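Local structure of penicillin-binding protein PbpB (6KGW) at residues 304-309 / 324-329; 316-321 / 557-562. The protein synthesises cross-linked peptidoglycan from lipid intermediates, its penicillin-sensitive transpeptidase domain joining the peptide subunits of the cell wall. All coordinates share one frame; numbering follows the deposited sequence.

Contact 1 of 2, residues 304-309 / 324-329; sequences VHDAWE and SSNVGT. With AIX ((2R,4S)-2-[(1R)-1-{[(2R)-2-amino-2-phenylacetyl]amino}-2-oxoethyl]-5,5-dimethyl-1,3-thiazolidine-4-carboxylic acid), chain E.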
# COMPACT_ATOMS: atom_id res chain seq x y z
N VAL A 304 -10.46 -23.40 -12.18
CA VAL A 304 -9.42 -22.70 -11.43
C VAL A 304 -8.37 -23.69 -10.98
O VAL A 304 -8.70 -24.74 -10.41
CB VAL A 304 -10.01 -21.93 -10.24
CG1 VAL A 304 -8.97 -21.00 -9.69
CG2 VAL A 304 -11.24 -21.18 -10.67
N HIS A 305 -7.10 -23.36 -11.21
CA HIS A 305 -5.98 -24.25 -10.94
C HIS A 305 -5.04 -23.60 -9.93
O HIS A 305 -4.93 -22.38 -9.85
CB HIS A 305 -5.22 -24.64 -12.25
CG HIS A 305 -4.84 -23.48 -13.15
ND1 HIS A 305 -5.70 -22.46 -13.49
CD2 HIS A 305 -3.68 -23.23 -13.83
CE1 HIS A 305 -5.10 -21.62 -14.32
NE2 HIS A 305 -3.87 -22.07 -14.54
N ASP A 306 -4.39 -24.44 -9.12
CA ASP A 306 -3.34 -23.95 -8.25
C ASP A 306 -2.02 -23.82 -9.01
O ASP A 306 -1.78 -24.53 -9.99
CB ASP A 306 -3.19 -24.87 -7.04
CG ASP A 306 -4.22 -24.59 -5.95
OD1 ASP A 306 -4.93 -23.55 -6.04
OD2 ASP A 306 -4.30 -25.39 -4.98
N ALA A 307 -1.17 -22.88 -8.58
CA ALA A 307 0.08 -22.61 -9.29
C ALA A 307 1.01 -23.82 -9.37
O ALA A 307 2.03 -23.74 -10.07
CB ALA A 307 0.83 -21.46 -8.64
N TRP A 308 0.70 -24.90 -8.68
CA TRP A 308 1.42 -26.16 -8.80
C TRP A 308 0.40 -27.27 -8.98
O TRP A 308 -0.72 -27.17 -8.48
CB TRP A 308 2.33 -26.41 -7.59
CG TRP A 308 1.64 -26.54 -6.23
CD1 TRP A 308 1.52 -27.67 -5.48
CD2 TRP A 308 1.01 -25.49 -5.46
NE1 TRP A 308 0.86 -27.40 -4.30
CE2 TRP A 308 0.54 -26.07 -4.27
CE3 TRP A 308 0.80 -24.12 -5.67
CZ2 TRP A 308 -0.13 -25.33 -3.28
CZ3 TRP A 308 0.12 -23.38 -4.69
CH2 TRP A 308 -0.34 -23.99 -3.52
N GLU A 309 0.76 -28.30 -9.73
CA GLU A 309 -0.13 -29.45 -9.83
C GLU A 309 -0.02 -30.28 -8.55
O GLU A 309 1.07 -30.46 -8.00
CB GLU A 309 0.17 -30.29 -11.08
CG GLU A 309 -0.37 -29.69 -12.42
CD GLU A 309 -1.82 -30.11 -12.78
OE1 GLU A 309 -2.19 -31.27 -12.54
OE2 GLU A 309 -2.58 -29.28 -13.34
N SER A 324 -0.96 -20.14 -0.60
CA SER A 324 -1.71 -19.42 -1.63
C SER A 324 -2.37 -20.38 -2.62
O SER A 324 -2.24 -20.24 -3.84
CB SER A 324 -0.82 -18.40 -2.34
OG SER A 324 -1.57 -17.28 -2.76
N SER A 325 -3.10 -21.36 -2.09
CA SER A 325 -3.96 -22.21 -2.92
C SER A 325 -5.17 -21.42 -3.43
O SER A 325 -5.99 -20.94 -2.64
CB SER A 325 -4.42 -23.42 -2.11
OG SER A 325 -5.45 -24.14 -2.77
N ASN A 326 -5.29 -21.29 -4.76
CA ASN A 326 -6.49 -20.68 -5.33
C ASN A 326 -7.71 -21.56 -5.08
O ASN A 326 -8.76 -21.07 -4.65
CB ASN A 326 -6.31 -20.45 -6.84
CG ASN A 326 -5.28 -19.36 -7.17
OD1 ASN A 326 -4.96 -18.49 -6.35
ND2 ASN A 326 -4.76 -19.41 -8.40
N VAL A 327 -7.59 -22.86 -5.36
CA VAL A 327 -8.68 -23.80 -5.13
C VAL A 327 -9.15 -23.74 -3.68
O VAL A 327 -10.35 -23.63 -3.39
CB VAL A 327 -8.23 -25.22 -5.54
CG1 VAL A 327 -9.29 -26.27 -5.19
CG2 VAL A 327 -7.86 -25.24 -7.04
N GLY A 328 -8.20 -23.80 -2.74
CA GLY A 328 -8.55 -23.71 -1.34
C GLY A 328 -9.26 -22.41 -0.99
O GLY A 328 -10.24 -22.40 -0.24
N THR A 329 -8.75 -21.28 -1.52
CA THR A 329 -9.39 -19.99 -1.26
C THR A 329 -10.83 -19.99 -1.76
O THR A 329 -11.73 -19.48 -1.10
CB THR A 329 -8.61 -18.87 -1.93
OG1 THR A 329 -7.35 -18.69 -1.26
CG2 THR A 329 -9.40 -17.55 -1.93
C8 AIX E . 1.92 -17.06 -11.96
C5 AIX E . -0.37 -17.21 -11.24
C6 AIX E . 1.37 -17.96 -6.48
N1 AIX E . -1.69 -16.43 -8.50
C2 AIX E . 1.84 -15.94 -4.94
N3 AIX E . -0.44 -16.66 -5.43
C4 AIX E . -1.70 -16.55 -10.92
C1 AIX E . 1.87 -18.89 -5.38
C3 AIX E . -2.26 -17.01 -9.56
C7 AIX E . 0.70 -16.46 -11.70
C9 AIX E . 2.09 -18.41 -11.77
C10 AIX E . 1.03 -19.17 -11.32
C11 AIX E . -0.19 -18.58 -11.07
C12 AIX E . 0.92 -16.55 -5.98
C13 AIX E . -1.28 -17.52 -6.22
C14 AIX E . -2.16 -16.58 -7.12
C15 AIX E . -2.25 -15.23 -6.33
C16 AIX E . 2.40 -17.81 -7.59
N2 AIX E . -2.67 -16.72 -12.02
O1 AIX E . 1.34 -16.04 -3.75
O2 AIX E . 2.93 -15.42 -5.19
O3 AIX E . -3.17 -17.83 -9.50
O4 AIX E . -1.47 -14.33 -6.53
S1 AIX E . -0.19 -18.64 -7.19
O HOH W 1 -2.43 -21.39 -6.37
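The carboxylate of Asp306 lies over the start of helix 326-347, covering Ser325, Asn326 and Val327. Its CG turns anti to its own carbonyl carbon (chi1 -81°), which carries both oxygens across to the helix. OD1 accepts from Val327 N at 2.8 Å, on its syn side and 25° out of the carboxylate plane, and it also lies close to Asn326 N. OD2 takes the hydroxyl of Ser325, OG to OD2 2.8 Å, likewise on the syn side, and is hydrogen-bonded as well to His310 NE2. Ser325 is the N-cap: its OG, anti to the backbone N (chi1 169°), donates to Asp306 while accepting from Gly328 N at 2.8 Å. Alongside, the methyl CG2 of Val327 rests 3.5 Å from Val304 O, and Val304 CG1 packs on Asn326 CB, the two side chains crossing at about a right angle. Trp308 comes in edge-on, with Ser324 O and Ser325 N near its ring plane; one ring face receives Asp306 CB toward the rim, and NE1 is hydrogen-bonded to Tyr315 OH. A water joins Ala307 N, Ser324 O and, at longer range, Asn326 N.

The opened penicillin lies beside the same turn. Asn326 ND2 points at its amide oxygen O3 in the direction of a hydrogen bond, though 2.5 Å is doubtfully short, and makes a weak bond to His305 O (3.3 Å); OD1 accepts from Lys272 NZ. Ser324 OG takes the ligand N3 at 3.0 Å and is hydrogen-bonded to both Lys272 NZ and Lys475 NZ, consistent with the serine and asparagine of an SxN motif. Negative charge on Asp306 would be favoured by the N-H groups of the helix start and by His310.

Contact 2 of 2, residues 316-321 / 557-562; sequences TTTGVF and LVLQAT
Thr316 meets the C-terminal tail through both its hydroxyl and its backbone. Its OG1 lies between the backbone N and the carbonyl carbon (chi1 64°), a rotamer that lets one oxygen serve two partners: it donates to Val558 O at 2.6 Å and, as N-cap of helix 317-323, accepts from Gly319 N at 3.0 Å. The donor is tilted 24° from the plane of the Val558 carbonyl. Beside it, Thr316 N bonds to Leu559 O at 2.9 Å, approaching from above the carbonyl plane.

Gly319 brings its bare CA against the tail, 3.2 Å from Leu559 O in a CA-H...O contact, and Leu559 CB packs on the same CA at 3.5 Å. Thr318 places CG2 anti to its backbone N (chi1 -66° for OG1), so that CB and the methyl lie alongside Val558 O, with the methyl also loosely near Leu557 CB and Leu559 CD1; its OG1 is hydrogen-bonded to Pro287 O instead. Gln458 OE1 accepts from the backbone N of Leu559 and Gln560, holding the tail from another part of the chain. Two successive tail carbonyls thus find their donors in the hydroxyl and N-H of one N-cap threonine, which ties the tail to the helix start by polar bonds.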
# COMPACT_ATOMS: atom_id res chain seq x y z
N THR A 316 -4.19 -27.15 5.89
CA THR A 316 -5.01 -26.41 6.83
C THR A 316 -5.44 -25.10 6.18
O THR A 316 -4.87 -24.65 5.18
CB THR A 316 -4.22 -26.15 8.12
OG1 THR A 316 -3.10 -25.31 7.83
CG2 THR A 316 -3.72 -27.47 8.70
N THR A 317 -6.50 -24.49 6.75
CA THR A 317 -6.87 -23.13 6.37
C THR A 317 -5.67 -22.20 6.45
O THR A 317 -5.45 -21.36 5.56
CB THR A 317 -8.03 -22.66 7.27
OG1 THR A 317 -9.24 -23.35 6.90
CG2 THR A 317 -8.27 -21.13 7.20
N THR A 318 -4.83 -22.36 7.48
CA THR A 318 -3.55 -21.64 7.53
C THR A 318 -2.70 -21.91 6.29
O THR A 318 -2.10 -20.99 5.73
CB THR A 318 -2.80 -22.01 8.80
OG1 THR A 318 -3.54 -21.53 9.93
CG2 THR A 318 -1.39 -21.41 8.78
N GLY A 319 -2.66 -23.17 5.84
CA GLY A 319 -1.88 -23.49 4.66
C GLY A 319 -2.47 -22.97 3.37
O GLY A 319 -1.73 -22.66 2.43
N VAL A 320 -3.80 -22.89 3.28
CA VAL A 320 -4.41 -22.36 2.07
C VAL A 320 -3.90 -20.95 1.80
O VAL A 320 -3.57 -20.61 0.66
CB VAL A 320 -5.95 -22.40 2.18
CG1 VAL A 320 -6.59 -21.48 1.13
CG2 VAL A 320 -6.47 -23.84 2.05
N PHE A 321 -3.78 -20.13 2.84
CA PHE A 321 -3.30 -18.77 2.62
C PHE A 321 -1.77 -18.69 2.66
O PHE A 321 -1.19 -17.88 1.92
CB PHE A 321 -3.92 -17.81 3.65
CG PHE A 321 -5.42 -17.80 3.60
CD1 PHE A 321 -6.08 -17.24 2.50
CD2 PHE A 321 -6.16 -18.39 4.60
CE1 PHE A 321 -7.46 -17.26 2.42
CE2 PHE A 321 -7.55 -18.42 4.53
CZ PHE A 321 -8.19 -17.85 3.43
N LEU A 557 3.92 -23.11 12.62
CA LEU A 557 2.53 -23.26 12.21
C LEU A 557 2.39 -24.41 11.23
O LEU A 557 3.31 -24.69 10.45
CB LEU A 557 1.99 -21.98 11.58
CG LEU A 557 2.11 -20.70 12.39
CD1 LEU A 557 1.57 -19.56 11.55
CD2 LEU A 557 1.35 -20.79 13.72
N VAL A 558 1.24 -25.07 11.27
CA VAL A 558 0.97 -26.21 10.40
C VAL A 558 0.18 -25.70 9.20
O VAL A 558 -0.97 -25.26 9.32
CB VAL A 558 0.21 -27.32 11.14
CG1 VAL A 558 0.10 -28.55 10.26
CG2 VAL A 558 0.91 -27.65 12.45
N LEU A 559 0.81 -25.76 8.03
CA LEU A 559 0.16 -25.45 6.76
C LEU A 559 -0.39 -26.68 6.08
O LEU A 559 -1.40 -26.59 5.37
CB LEU A 559 1.14 -24.77 5.80
CG LEU A 559 1.67 -23.36 6.14
CD1 LEU A 559 2.41 -23.31 7.49
CD2 LEU A 559 2.57 -22.85 5.03
N GLN A 560 0.24 -27.82 6.33
CA GLN A 560 -0.07 -29.08 5.67
C GLN A 560 -0.18 -30.14 6.75
O GLN A 560 0.75 -30.31 7.55
CB GLN A 560 1.04 -29.42 4.68
CG GLN A 560 0.71 -30.46 3.67
CD GLN A 560 1.76 -30.50 2.58
OE1 GLN A 560 2.18 -29.45 2.07
NE2 GLN A 560 2.23 -31.69 2.24
N ALA A 561 -1.32 -30.83 6.80
CA ALA A 561 -1.52 -31.90 7.77
C ALA A 561 -0.92 -33.21 7.26
O ALA A 561 0.20 -33.23 6.75
CB ALA A 561 -3.01 -32.07 8.07
N THR A 562 -1.67 -34.31 7.37
CA THR A 562 -1.23 -35.61 6.85
C THR A 562 -2.23 -36.12 5.82
O THR A 562 -1.86 -36.63 4.76
CB THR A 562 -1.05 -36.67 7.99
OG1 THR A 562 0.03 -36.28 8.86
CG2 THR A 562 -0.77 -38.07 7.43

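In the fold
Helix 317-323 joins the two contacts, whose centres are about 13 Å apart. In contact 2 the tail meets its N-terminal turn; its other end stops in a Schellman motif, with Ser324, at positive phi, as the C-prime residue, and leads straight into the helix start of contact 1. Ser325 N lies 2.9 Å from Val320 O, a probable hydrogen bond, and Val320 CG1 packs 3.4 Å from Thr329 N. Contact 1 borders the active site: the side chain of Ser324 is about 3 Å from that of Ser269, the acylated serine by similarity. Contact 2 stands farther back, the side chain of Leu559 being about 11 Å from the bound penicillin.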